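Local coordinates for protein serine protease inhibitor 1 (Coprinopsis cinerea, PDB 3VWC) that probably inhibits serine-type endopeptidases, as a small fungal beta-trefoil protein of the I66 peptidase inhibitor family, at residues A[108-113]-A[118-123]; A[69-74]-A[82-87]; A[123-128]-A[133-138]; A[46-49]-A[54-57]; A[60-65]-A[73-78]. All coordinates share one frame; numbering follows the deposited sequence. Where two conformers were deposited one is given.

Contact 1 of 5, residues A[108-113]-A[118-123]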
# COMPACT_ATOMS: atom_id res chain seq x y z
N TRP A 108 -3.87 4.86 0.82
CA TRP A 108 -3.74 3.70 1.70
C TRP A 108 -3.82 4.19 3.15
O TRP A 108 -3.08 5.14 3.54
CB TRP A 108 -2.43 2.99 1.48
CG TRP A 108 -2.22 2.28 0.16
CD1 TRP A 108 -3.00 2.36 -0.97
CD2 TRP A 108 -1.14 1.44 -0.13
NE1 TRP A 108 -2.46 1.57 -1.95
CE2 TRP A 108 -1.29 1.02 -1.48
CE3 TRP A 108 -0.00 1.02 0.61
CZ2 TRP A 108 -0.35 0.18 -2.10
CZ3 TRP A 108 0.93 0.15 -0.01
CH2 TRP A 108 0.73 -0.27 -1.36
N VAL A 109 -4.54 3.44 3.97
CA VAL A 109 -4.65 3.74 5.40
C VAL A 109 -4.65 2.43 6.22
O VAL A 109 -5.40 1.47 5.94
CB VAL A 109 -5.96 4.51 5.74
CG1 VAL A 109 -6.09 4.75 7.25
CG2 VAL A 109 -5.99 5.85 5.00
N VAL A 110 -3.73 2.33 7.19
CA VAL A 110 -3.76 1.22 8.16
C VAL A 110 -4.27 1.85 9.47
O VAL A 110 -3.61 2.74 10.03
CB VAL A 110 -2.34 0.65 8.37
CG1 VAL A 110 -2.32 -0.36 9.59
CG2 VAL A 110 -1.93 -0.07 7.12
N PRO A 111 -5.48 1.45 9.94
CA PRO A 111 -5.96 2.07 11.19
C PRO A 111 -4.99 1.85 12.36
O PRO A 111 -4.29 0.82 12.45
CB PRO A 111 -7.28 1.33 11.48
CG PRO A 111 -7.71 0.74 10.16
CD PRO A 111 -6.43 0.45 9.39
N ALA A 112 -5.03 2.79 13.31
CA ALA A 112 -4.03 2.75 14.39
C ALA A 112 -4.18 1.54 15.24
O ALA A 112 -3.19 1.01 15.80
CB ALA A 112 -4.06 4.03 15.20
N ASP A 113 -5.41 1.04 15.31
CA ASP A 113 -5.71 -0.17 16.10
C ASP A 113 -5.69 -1.47 15.25
O ASP A 113 -6.29 -2.49 15.66
CB ASP A 113 -7.04 0.00 16.87
CG ASP A 113 -8.25 -0.04 15.96
OD1 ASP A 113 -9.35 -0.34 16.45
OD2 ASP A 113 -8.10 0.31 14.79
N GLN A 118 -5.31 -7.79 9.34
CA GLN A 118 -6.39 -6.87 9.02
C GLN A 118 -6.11 -6.22 7.67
O GLN A 118 -4.94 -5.89 7.38
CB GLN A 118 -6.52 -5.81 10.12
CG GLN A 118 -7.77 -4.95 9.92
CD GLN A 118 -8.07 -4.06 11.10
OE1 GLN A 118 -7.80 -4.45 12.26
NE2 GLN A 118 -8.68 -2.93 10.85
N GLN A 119 -7.18 -5.96 6.90
CA GLN A 119 -7.04 -5.40 5.51
C GLN A 119 -6.68 -3.92 5.51
O GLN A 119 -7.22 -3.13 6.29
CB GLN A 119 -8.32 -5.63 4.72
CG GLN A 119 -8.13 -5.29 3.25
CD GLN A 119 -9.28 -5.72 2.37
OE1 GLN A 119 -9.17 -5.69 1.13
NE2 GLN A 119 -10.37 -6.14 2.98
N VAL A 120 -5.78 -3.54 4.61
CA VAL A 120 -5.46 -2.14 4.38
C VAL A 120 -6.67 -1.44 3.75
O VAL A 120 -7.40 -2.00 2.94
CB VAL A 120 -4.23 -2.06 3.46
CG1 VAL A 120 -3.91 -0.60 3.10
CG2 VAL A 120 -3.02 -2.68 4.15
N GLU A 121 -6.92 -0.22 4.23
CA GLU A 121 -8.07 0.58 3.80
C GLU A 121 -7.62 1.56 2.71
O GLU A 121 -6.45 1.84 2.59
CB GLU A 121 -8.72 1.31 4.98
CG GLU A 121 -9.16 0.24 5.99
CD GLU A 121 -9.94 0.77 7.19
OE1 GLU A 121 -10.05 2.00 7.35
OE2 GLU A 121 -10.39 -0.08 7.98
N VAL A 122 -8.59 2.07 1.95
CA VAL A 122 -8.34 3.15 1.00
C VAL A 122 -9.36 4.24 1.18
O VAL A 122 -10.55 4.03 0.98
CB VAL A 122 -8.37 2.64 -0.45
CG1 VAL A 122 -7.99 3.75 -1.42
CG2 VAL A 122 -7.45 1.42 -0.64
N ARG A 123 -8.89 5.40 1.63
CA ARG A 123 -9.79 6.48 2.13
C ARG A 123 -9.20 7.83 1.77
O ARG A 123 -7.99 7.95 1.66
CB ARG A 123 -9.79 6.49 3.68
CG ARG A 123 -10.23 5.25 4.41
CD ARG A 123 -10.48 5.68 5.87
NE ARG A 123 -10.08 4.68 6.85
CZ ARG A 123 -9.79 4.97 8.13
NH1 ARG A 123 -9.86 6.22 8.56
NH2 ARG A 123 -9.47 4.01 8.98
O HOH W 1 -9.71 -1.01 12.79
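Val109 lays its CG1 over the centre of one face of the Arg123 guanidinium, 3.8 Å from Arg123 CZ. This branch stands anti to the backbone N (chi1 177°), and the two side chains cross at about a right angle. A beta-branched valine suits the place, since its second methyl, CG2, meets the aliphatic root of the same arginine at CB. Arg123 bends at chi3 and turns NE and NH2 side-on to one carboxylate oxygen: NE and NH2 each lie 2.7 Å from Glu121 OE1, which sits close to the guanidinium plane. Pro111 CG meets Glu121 OE2 at 3.6 Å and comes near the guanidinium plane at its edge, by NH2.

Backbone bonds hold Val109 and Glu121 in register as an antiparallel hydrogen-bonded pair, 2.8 Å both from Val109 N to Glu121 O and from Glu121 N to Val109 O. Toward the protein interior, Val120 places CG1 4.2 Å from Trp108 CB and CG2 against CG2 of Val110. At the outer end a water links Asp113 OD2 to Gln118 NE2, while Gln118 OE1 accepts from Glu115 N. Trp108, Val110 and Val120 thus make an apolar side, while the ion pair rests on the apolar Val109 and Pro111. A single carboxylate oxygen takes both bent bonds, which with the methyl over its face probably limits rotation of the guanidinium.

Contact 2 of 5, residues A[69-74]-A[82-87]; sequences GKLFAD and KKWIVT
Leu71 and Trp84 make the apolar half of this contact. Leu71 CD1 lies 3.7 Å from Trp84 CZ2, approaching the benzo end of the indole obliquely. It gets there because the leucine CG stands anti to the backbone N (chi1 -176°), which carries the branched end toward the tryptophan although the side chain starts out along another direction. Two further partners hold the indole: its NE1 donates to Val64 O, and its ring meets that of Trp108 edge-to-face. Tryptophan suits this buried place, filling it with carbon while its one N-H is satisfied by Val64 O.

The ionic half is looser. The extended Lys82 side chain crosses that of Asp74 at about a right angle, and NZ makes a long, weak salt bridge, 3.3 Å from Asp74 OD2. The carboxylate has stronger ties to backbone amides, OD2 accepting from Met79 N and OD1 from Gly77 N.

Strands 70-73 and 84-88 do not pair here, and segments 69-74 and 82-87 meet through side chains. Amide donors on both carboxylate oxygens, with an ammonium group close by, would be expected to stabilise the negative charge of buried Asp74, whereas Leu71 and Trp84 add a single methyl-to-ring apolar contact toward the interior.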
# COMPACT_ATOMS: atom_id res chain seq x y z
N GLY A 69 -13.62 0.79 -0.46
CA GLY A 69 -12.88 1.33 0.67
C GLY A 69 -11.70 0.51 1.17
O GLY A 69 -11.14 0.81 2.21
N LYS A 70 -11.42 -0.58 0.48
CA LYS A 70 -10.33 -1.48 0.86
C LYS A 70 -9.40 -1.77 -0.26
O LYS A 70 -9.73 -1.64 -1.46
CB LYS A 70 -10.92 -2.80 1.41
CG LYS A 70 -11.99 -2.58 2.50
CD LYS A 70 -11.39 -2.20 3.84
CE LYS A 70 -12.44 -2.29 4.96
NZ LYS A 70 -12.77 -3.69 5.31
N LEU A 71 -8.21 -2.21 0.13
CA LEU A 71 -7.14 -2.49 -0.86
C LEU A 71 -7.01 -3.96 -1.21
O LEU A 71 -6.90 -4.81 -0.31
CB LEU A 71 -5.80 -1.97 -0.31
CG LEU A 71 -4.63 -2.10 -1.27
CD1 LEU A 71 -4.82 -1.22 -2.51
CD2 LEU A 71 -3.33 -1.70 -0.53
N PHE A 72 -7.12 -4.30 -2.51
CA PHE A 72 -7.00 -5.72 -2.95
C PHE A 72 -5.98 -5.89 -4.05
O PHE A 72 -5.73 -4.93 -4.79
CB PHE A 72 -8.31 -6.20 -3.55
CG PHE A 72 -9.47 -6.24 -2.58
CD1 PHE A 72 -9.86 -7.47 -2.05
CD2 PHE A 72 -10.29 -5.14 -2.38
CE1 PHE A 72 -11.01 -7.53 -1.24
CE2 PHE A 72 -11.47 -5.17 -1.60
CZ PHE A 72 -11.86 -6.40 -1.05
N ALA A 73 -5.45 -7.09 -4.16
CA ALA A 73 -4.79 -7.55 -5.37
C ALA A 73 -5.81 -8.08 -6.38
O ALA A 73 -6.76 -8.83 -6.02
CB ALA A 73 -3.75 -8.54 -5.05
N ASP A 74 -5.68 -7.62 -7.63
CA ASP A 74 -6.63 -7.99 -8.71
C ASP A 74 -6.08 -9.22 -9.42
O ASP A 74 -5.03 -9.17 -10.07
CB ASP A 74 -6.84 -6.83 -9.70
CG ASP A 74 -7.89 -7.12 -10.79
OD1 ASP A 74 -8.56 -8.18 -10.73
OD2 ASP A 74 -7.94 -6.29 -11.75
N LYS A 82 -6.11 1.23 -11.07
CA LYS A 82 -4.87 0.61 -10.67
C LYS A 82 -3.67 1.54 -10.58
O LYS A 82 -2.59 1.12 -10.28
CB LYS A 82 -4.51 -0.54 -11.63
CG LYS A 82 -5.57 -1.61 -11.70
CD LYS A 82 -5.03 -2.86 -12.38
CE LYS A 82 -6.14 -3.88 -12.59
NZ LYS A 82 -5.80 -4.80 -13.71
N LYS A 83 -3.86 2.83 -10.86
CA LYS A 83 -2.73 3.77 -10.85
C LYS A 83 -2.68 4.53 -9.52
O LYS A 83 -3.70 4.95 -9.00
CB LYS A 83 -2.91 4.80 -11.99
CG LYS A 83 -2.49 4.31 -13.37
CD LYS A 83 -2.74 5.44 -14.41
CE LYS A 83 -2.24 5.08 -15.81
NZ LYS A 83 -1.94 6.28 -16.68
N TRP A 84 -1.47 4.62 -8.97
CA TRP A 84 -1.21 5.27 -7.64
C TRP A 84 -0.15 6.36 -7.75
O TRP A 84 0.84 6.22 -8.52
CB TRP A 84 -0.69 4.20 -6.66
CG TRP A 84 -1.68 3.07 -6.48
CD1 TRP A 84 -1.74 1.92 -7.21
CD2 TRP A 84 -2.80 3.04 -5.58
NE1 TRP A 84 -2.81 1.15 -6.79
CE2 TRP A 84 -3.47 1.81 -5.79
CE3 TRP A 84 -3.28 3.93 -4.59
CZ2 TRP A 84 -4.63 1.45 -5.09
CZ3 TRP A 84 -4.46 3.57 -3.88
CH2 TRP A 84 -5.09 2.30 -4.11
N ILE A 85 -0.37 7.40 -6.96
CA ILE A 85 0.58 8.52 -6.81
C ILE A 85 1.35 8.21 -5.53
O ILE A 85 0.76 8.07 -4.42
CB ILE A 85 -0.18 9.86 -6.72
CG1 ILE A 85 -1.06 10.09 -7.97
CG2 ILE A 85 0.79 11.06 -6.46
CD1 ILE A 85 -0.32 10.13 -9.29
N VAL A 86 2.65 8.01 -5.68
CA VAL A 86 3.51 7.60 -4.59
C VAL A 86 4.44 8.76 -4.26
O VAL A 86 5.24 9.17 -5.12
CB VAL A 86 4.27 6.31 -4.89
CG1 VAL A 86 5.11 5.89 -3.70
CG2 VAL A 86 3.28 5.16 -5.30
N THR A 87 4.30 9.34 -3.07
CA THR A 87 4.98 10.61 -2.82
C THR A 87 5.87 10.48 -1.59
O THR A 87 5.37 10.15 -0.50
CB THR A 87 3.94 11.70 -2.54
OG1 THR A 87 2.99 11.78 -3.63
CG2 THR A 87 4.62 13.07 -2.47

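Contact 3 of 5, residues A[123-128]-A[133-138]; sequences RPLIAA and PRYPAT
The Tyr135 ring carries the methyl of Ala127 over one face: Ala127 CB stands 4.0 Å from the ring centroid and 17° off the normal, a CH-pi contact displaced somewhat toward the rim. Leu125 CD1 and Ile126 O approach the same ring obliquely, the leucine methyl 4.3 Å from Tyr135 CE1. With its CG anti to the carbonyl carbon (chi1 -70°), Tyr135 swings back toward 123-128 even though its side chain sets out in the other direction. Alanine fits here because its lone methyl can settle against the ring while its backbone stays close to the partner chain.

Pro133 and Pro136 extend the packing. Pro133 CB touches Ala127 CB at 3.9 Å, and Pro136 brings its CD to 3.4 Å from Ile126 O, with CG near Ile126 CG1. One hydrogen bond joins the backbones, from Ala128 N to Arg134 O at 3.0 Å. Arg134 turns the end of its side chain away and gives NH1 to Gln91 O; Tyr135 N is bonded to His92 NE2, which ties segment 133-138 to the loop holding His92.

These are two arms of the long loop between strands 121-123 and 141-145. The prolines lack an N-H to donate and that of Tyr135 is used by His92, so the one backbone bond, together with apolar contacts between methyl, pyrrolidine and phenol groups, probably accounts for the pairing of the arms at the protein surface.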
# COMPACT_ATOMS: atom_id res chain seq x y z
N ARG A 123 -8.89 5.40 1.63
CA ARG A 123 -9.79 6.48 2.13
C ARG A 123 -9.20 7.83 1.77
O ARG A 123 -7.99 7.95 1.66
CB ARG A 123 -9.79 6.49 3.68
CG ARG A 123 -10.23 5.25 4.41
CD ARG A 123 -10.48 5.68 5.87
NE ARG A 123 -10.08 4.68 6.85
CZ ARG A 123 -9.79 4.97 8.13
NH1 ARG A 123 -9.86 6.22 8.56
NH2 ARG A 123 -9.47 4.01 8.98
N PRO A 124 -10.01 8.90 1.79
CA PRO A 124 -9.36 10.22 1.66
C PRO A 124 -8.31 10.41 2.76
O PRO A 124 -8.60 10.17 3.93
CB PRO A 124 -10.51 11.22 1.91
CG PRO A 124 -11.76 10.45 1.75
CD PRO A 124 -11.47 8.99 1.96
N LEU A 125 -7.13 10.92 2.41
CA LEU A 125 -6.11 11.15 3.44
C LEU A 125 -6.35 12.43 4.18
O LEU A 125 -6.79 13.45 3.57
CB LEU A 125 -4.71 11.18 2.84
CG LEU A 125 -4.24 9.89 2.15
CD1 LEU A 125 -2.75 9.98 1.94
CD2 LEU A 125 -4.60 8.65 3.05
N ILE A 126 -6.01 12.41 5.45
CA ILE A 126 -6.02 13.64 6.26
C ILE A 126 -4.61 13.98 6.70
O ILE A 126 -3.72 13.11 6.72
CB ILE A 126 -6.95 13.53 7.48
CG1 ILE A 126 -6.50 12.44 8.46
CG2 ILE A 126 -8.42 13.29 6.99
CD1 ILE A 126 -7.36 12.40 9.74
N ALA A 127 -4.39 15.24 7.07
CA ALA A 127 -3.07 15.66 7.52
C ALA A 127 -3.25 16.93 8.32
O ALA A 127 -4.26 17.62 8.17
CB ALA A 127 -2.15 15.90 6.32
N ALA A 128 -2.35 17.13 9.29
CA ALA A 128 -2.31 18.41 10.04
C ALA A 128 -2.06 19.52 9.03
O ALA A 128 -1.25 19.38 8.08
CB ALA A 128 -1.16 18.39 11.06
N PRO A 133 2.76 19.50 5.55
CA PRO A 133 1.74 18.74 6.27
C PRO A 133 2.34 17.58 7.04
O PRO A 133 3.37 17.00 6.63
CB PRO A 133 0.82 18.22 5.17
CG PRO A 133 1.09 19.12 3.99
CD PRO A 133 2.55 19.47 4.09
N ARG A 134 1.80 17.34 8.22
CA ARG A 134 2.25 16.17 8.95
C ARG A 134 1.15 15.11 8.97
O ARG A 134 0.02 15.37 9.37
CB ARG A 134 2.69 16.55 10.36
CG ARG A 134 4.10 17.19 10.30
CD ARG A 134 4.92 17.08 11.60
NE ARG A 134 5.38 15.72 11.94
CZ ARG A 134 6.53 15.16 11.54
NH1 ARG A 134 7.33 15.80 10.68
NH2 ARG A 134 6.85 13.93 11.96
N TYR A 135 1.47 13.95 8.41
CA TYR A 135 0.49 12.90 8.27
C TYR A 135 0.50 12.02 9.51
O TYR A 135 1.55 11.75 10.09
CB TYR A 135 0.88 12.06 7.06
CG TYR A 135 0.70 12.78 5.76
CD1 TYR A 135 -0.48 12.62 5.03
CD2 TYR A 135 1.69 13.65 5.25
CE1 TYR A 135 -0.64 13.26 3.79
CE2 TYR A 135 1.52 14.31 4.05
CZ TYR A 135 0.33 14.16 3.36
OH TYR A 135 0.13 14.79 2.16
N PRO A 136 -0.67 11.51 9.88
CA PRO A 136 -0.69 10.45 10.89
C PRO A 136 -0.00 9.17 10.39
O PRO A 136 0.01 8.89 9.17
CB PRO A 136 -2.19 10.19 11.10
CG PRO A 136 -2.79 10.55 9.73
CD PRO A 136 -1.99 11.74 9.25
N ALA A 137 0.53 8.37 11.31
CA ALA A 137 1.25 7.18 10.92
C ALA A 137 0.40 6.18 10.12
O ALA A 137 0.97 5.34 9.36
CB ALA A 137 1.82 6.46 12.18
N THR A 138 -0.92 6.26 10.35
CA THR A 138 -1.89 5.42 9.65
C THR A 138 -1.82 5.58 8.12
O THR A 138 -2.29 4.71 7.38
CB THR A 138 -3.28 5.83 10.08
OG1 THR A 138 -3.39 7.23 9.79
CG2 THR A 138 -3.46 5.54 11.59

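Contact 4 of 5, residues A[46-49]-A[54-57]; sequences WVVE and AYIL
Glu49 and Ile56 exchange two backbone hydrogen bonds across the hairpin. Glu49 N donates to Ile56 O at 3.0 Å with an almost straight N-H...O angle of 173°, and Ile56 N returns a bond to Glu49 O at 2.8 Å. The latter carbonyl also receives a CA-H...O contact from Tyr55 CA at 3.2 Å, and Leu57 CA makes a similar one to Val47 O. Val48 and Leu57 form the adjoining non-hydrogen-bonded pair. The short strands run antiparallel, their axes 4.8 Å apart at closest approach and 154° between directions.

On the face of Val48 and Leu57 the packing is apolar. These two side chains lie side by side, pointing the same way, with Val48 CG2 3.5 Å from Leu57 CD2 in one of the two conformers of the leucine. The other valine branch, CG1, anti to the backbone N (chi1 176°), reaches Tyr55 CD1 at 3.7 Å. Branched methyls serve well here, since one valine can fill the room between a leucine and a phenol ring. Farther along, Leu57 CB meets the Trp46 ring at its edge, 4.0 Å from Trp46 CE3. The polar ends of the aromatics are settled outside the hairpin: Trp46 NE1 donates to Val18 O, and Tyr55 OH is bonded to Ile2 N. Glu49 belongs to the opposite face, together with Ile56, and bends its carboxylate away from the partner strand, as suits an exposed acid.

Strands 46-51 and 54-59 thus form a beta hairpin with one face turned to the hydrophobic interior, a building element of the beta-trefoil fold.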
# COMPACT_ATOMS: atom_id res chain seq x y z
N TRP A 46 7.19 -6.08 -3.10
CA TRP A 46 6.33 -5.47 -4.06
C TRP A 46 7.15 -5.07 -5.26
O TRP A 46 8.33 -4.73 -5.12
CB TRP A 46 5.71 -4.22 -3.40
CG TRP A 46 4.66 -4.51 -2.35
CD1 TRP A 46 4.84 -5.12 -1.14
CD2 TRP A 46 3.28 -4.16 -2.43
NE1 TRP A 46 3.65 -5.11 -0.43
CE2 TRP A 46 2.66 -4.61 -1.22
CE3 TRP A 46 2.47 -3.63 -3.45
CZ2 TRP A 46 1.31 -4.41 -0.96
CZ3 TRP A 46 1.11 -3.40 -3.17
CH2 TRP A 46 0.54 -3.81 -1.94
N VAL A 47 6.53 -5.07 -6.43
CA VAL A 47 7.14 -4.46 -7.59
C VAL A 47 6.42 -3.16 -7.93
O VAL A 47 5.18 -3.10 -8.05
CB VAL A 47 7.13 -5.42 -8.78
CG1 VAL A 47 7.68 -4.72 -10.04
CG2 VAL A 47 7.94 -6.64 -8.44
N VAL A 48 7.22 -2.11 -8.07
CA VAL A 48 6.72 -0.77 -8.38
C VAL A 48 7.12 -0.40 -9.81
O VAL A 48 8.29 -0.45 -10.14
CB VAL A 48 7.31 0.27 -7.43
CG1 VAL A 48 6.83 1.66 -7.85
CG2 VAL A 48 6.90 -0.04 -5.95
N GLU A 49 6.11 -0.18 -10.66
CA GLU A 49 6.33 0.13 -12.06
C GLU A 49 5.78 1.51 -12.34
O GLU A 49 4.68 1.85 -11.94
CB GLU A 49 5.61 -0.88 -12.97
CG GLU A 49 6.04 -2.34 -12.79
CD GLU A 49 6.99 -2.83 -13.87
OE1 GLU A 49 7.46 -2.01 -14.69
OE2 GLU A 49 7.40 -4.01 -13.79
N ALA A 54 2.20 8.02 -13.11
CA ALA A 54 1.79 7.40 -11.84
C ALA A 54 2.45 6.03 -11.77
O ALA A 54 3.35 5.72 -12.55
CB ALA A 54 0.26 7.28 -11.79
N TYR A 55 2.02 5.20 -10.82
CA TYR A 55 2.66 3.91 -10.60
C TYR A 55 1.63 2.81 -10.49
O TYR A 55 0.48 3.04 -10.08
CB TYR A 55 3.54 3.92 -9.34
CG TYR A 55 4.65 4.93 -9.44
CD1 TYR A 55 5.89 4.57 -9.97
CD2 TYR A 55 4.45 6.24 -9.03
CE1 TYR A 55 6.91 5.54 -10.16
CE2 TYR A 55 5.44 7.22 -9.23
CZ TYR A 55 6.66 6.86 -9.75
OH TYR A 55 7.65 7.82 -9.89
N ILE A 56 2.04 1.63 -10.96
CA ILE A 56 1.29 0.41 -10.70
C ILE A 56 2.07 -0.43 -9.70
O ILE A 56 3.28 -0.51 -9.77
CB ILE A 56 1.05 -0.43 -11.98
CG1 ILE A 56 0.39 0.42 -13.06
CG2 ILE A 56 0.19 -1.66 -11.65
CD1 ILE A 56 0.33 -0.27 -14.40
N LEU A 57 1.37 -0.98 -8.69
CA LEU A 57 2.06 -1.62 -7.58
C LEU A 57 1.63 -3.09 -7.48
O LEU A 57 0.44 -3.37 -7.30
CB LEU A 57 1.71 -0.87 -6.26
CG LEU A 57 2.04 0.64 -6.33
CD1 LEU A 57 1.36 1.42 -5.18
CD2 LEU A 57 3.51 0.83 -6.26

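Contact 5 of 5, residues A[60-65]-A[73-78]; sequences KGAPVA and ADLLGN
Val64 sets its CG1 anti to the carbonyl carbon (chi1 -52°), which lays this methyl against the backbone of Ala73, 4.2 Å from Ala73 CA. On the partner segment, Leu75 begins by heading away, but its torsions (chi1 -88°) fold the chain back until CD1 reaches Ala62 CB at 3.9 Å.

Ala62 is the hub of the packing. Its methyl faces Ala73 CB at 3.8 Å and comes within 3.4 Å of Asp74 O; a side chain this small lets the two backbones draw near. Val64 and Ala73 stand opposite each other as an antiparallel non-hydrogen-bonded pair with CA atoms 4.3 Å apart. Next to them, Asp74 N donates to Pro63 O at 2.9 Å in a nearly linear bond (170°). Proline suits this strand position because it is the carbonyl that is used across the contact, and its ring CD rests near Asp74 O.

Past this bond the chain turns. The grip of Asp74 OD1 on the amide three residues on is an Asx motif that closes the turn, and Gly77 takes a backbone shape that a side chain would obstruct.

Strand 62-67 lies between strands 70-73 and 54-59 in the antiparallel sheet, with Ala65 paired to Phe72 on one flank and Val64 to Leu57 on the other. Pro63 packs on Ile56 and Tyr58, while Ala62 and Ala73 both lean on Arg20 of a loop.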
# COMPACT_ATOMS: atom_id res chain seq x y z
N LYS A 60 2.72 -10.07 -4.82
CA LYS A 60 2.73 -11.44 -5.32
C LYS A 60 2.22 -11.53 -6.77
O LYS A 60 1.48 -12.44 -7.15
CB LYS A 60 1.97 -12.37 -4.37
CG LYS A 60 2.72 -12.49 -3.06
CD LYS A 60 2.05 -13.45 -2.08
CE LYS A 60 2.84 -13.57 -0.78
NZ LYS A 60 2.25 -14.62 0.16
N GLY A 61 2.60 -10.54 -7.57
CA GLY A 61 2.46 -10.65 -9.02
C GLY A 61 1.18 -10.02 -9.52
O GLY A 61 0.89 -10.07 -10.71
N ALA A 62 0.33 -9.56 -8.60
CA ALA A 62 -0.94 -8.96 -9.00
C ALA A 62 -0.98 -7.46 -8.67
O ALA A 62 -0.59 -7.06 -7.54
CB ALA A 62 -2.12 -9.67 -8.33
N PRO A 63 -1.58 -6.66 -9.55
CA PRO A 63 -1.58 -5.22 -9.29
C PRO A 63 -2.67 -4.93 -8.27
O PRO A 63 -3.69 -5.61 -8.25
CB PRO A 63 -1.94 -4.61 -10.66
CG PRO A 63 -2.78 -5.67 -11.36
CD PRO A 63 -2.11 -6.98 -10.90
N VAL A 64 -2.47 -3.92 -7.41
CA VAL A 64 -3.48 -3.60 -6.41
C VAL A 64 -4.38 -2.44 -6.79
O VAL A 64 -3.99 -1.54 -7.59
CB VAL A 64 -2.84 -3.41 -5.01
CG1 VAL A 64 -1.97 -4.57 -4.61
CG2 VAL A 64 -1.90 -2.18 -4.94
N ALA A 65 -5.60 -2.45 -6.27
CA ALA A 65 -6.62 -1.54 -6.65
C ALA A 65 -7.62 -1.44 -5.50
O ALA A 65 -7.74 -2.39 -4.70
CB ALA A 65 -7.30 -2.07 -7.94
N ALA A 73 -5.45 -7.09 -4.16
CA ALA A 73 -4.79 -7.55 -5.37
C ALA A 73 -5.81 -8.08 -6.38
O ALA A 73 -6.76 -8.83 -6.02
CB ALA A 73 -3.75 -8.54 -5.05
N ASP A 74 -5.68 -7.62 -7.63
CA ASP A 74 -6.63 -7.99 -8.71
C ASP A 74 -6.08 -9.22 -9.42
O ASP A 74 -5.03 -9.17 -10.07
CB ASP A 74 -6.84 -6.83 -9.70
CG ASP A 74 -7.89 -7.12 -10.79
OD1 ASP A 74 -8.56 -8.18 -10.73
OD2 ASP A 74 -7.94 -6.29 -11.75
N LEU A 75 -6.73 -10.35 -9.18
CA LEU A 75 -6.33 -11.59 -9.79
C LEU A 75 -7.06 -11.79 -11.12
O LEU A 75 -6.56 -12.51 -11.96
CB LEU A 75 -6.56 -12.78 -8.82
CG LEU A 75 -5.37 -13.06 -7.88
CD1 LEU A 75 -5.04 -11.85 -7.02
CD2 LEU A 75 -5.65 -14.27 -6.98
N LEU A 76 -8.28 -11.27 -11.26
CA LEU A 76 -9.12 -11.55 -12.46
C LEU A 76 -8.81 -10.63 -13.63
O LEU A 76 -8.91 -11.04 -14.81
CB LEU A 76 -10.63 -11.48 -12.12
CG LEU A 76 -11.60 -11.76 -13.27
CD1 LEU A 76 -11.45 -13.21 -13.75
CD2 LEU A 76 -13.05 -11.45 -12.91
N GLY A 77 -8.53 -9.36 -13.30
CA GLY A 77 -8.10 -8.35 -14.27
C GLY A 77 -9.13 -7.28 -14.50
O GLY A 77 -8.94 -6.39 -15.31
N ASN A 78 -10.30 -7.43 -13.89
CA ASN A 78 -11.38 -6.50 -14.17
C ASN A 78 -11.51 -5.31 -13.21
O ASN A 78 -12.51 -4.60 -13.24
CB ASN A 78 -12.72 -7.27 -14.28
CG ASN A 78 -13.08 -8.00 -12.98
OD1 ASN A 78 -12.25 -8.10 -12.06
ND2 ASN A 78 -14.32 -8.49 -12.90

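Overall arrangement
Contacts 4, 5 and 2 follow the sheet: strand 54-59 pairs with 62-67 (Leu57 O to Val64 N, 3.0 Å), which pairs with 70-73 (Phe72 O to Ala65 N, 2.9 Å). Contacts 2 and 5 share Ala73 and Asp74, their centres about 10 Å apart. Contact 1 meets contact 2 through Val120 O and Leu71 N, and sends Trp108 inward to Trp46 of contact 4, CH2 to CH2 at 3.6 Å, although their centres lie about 19 Å apart. Contact 3 shares Arg123 with contact 1 and extends outward, its centre about 26 Å from that of contact 5. A diol, probably from the crystallisation liquor, makes a weak hydrogen bond with Glu49 OE2 of contact 4.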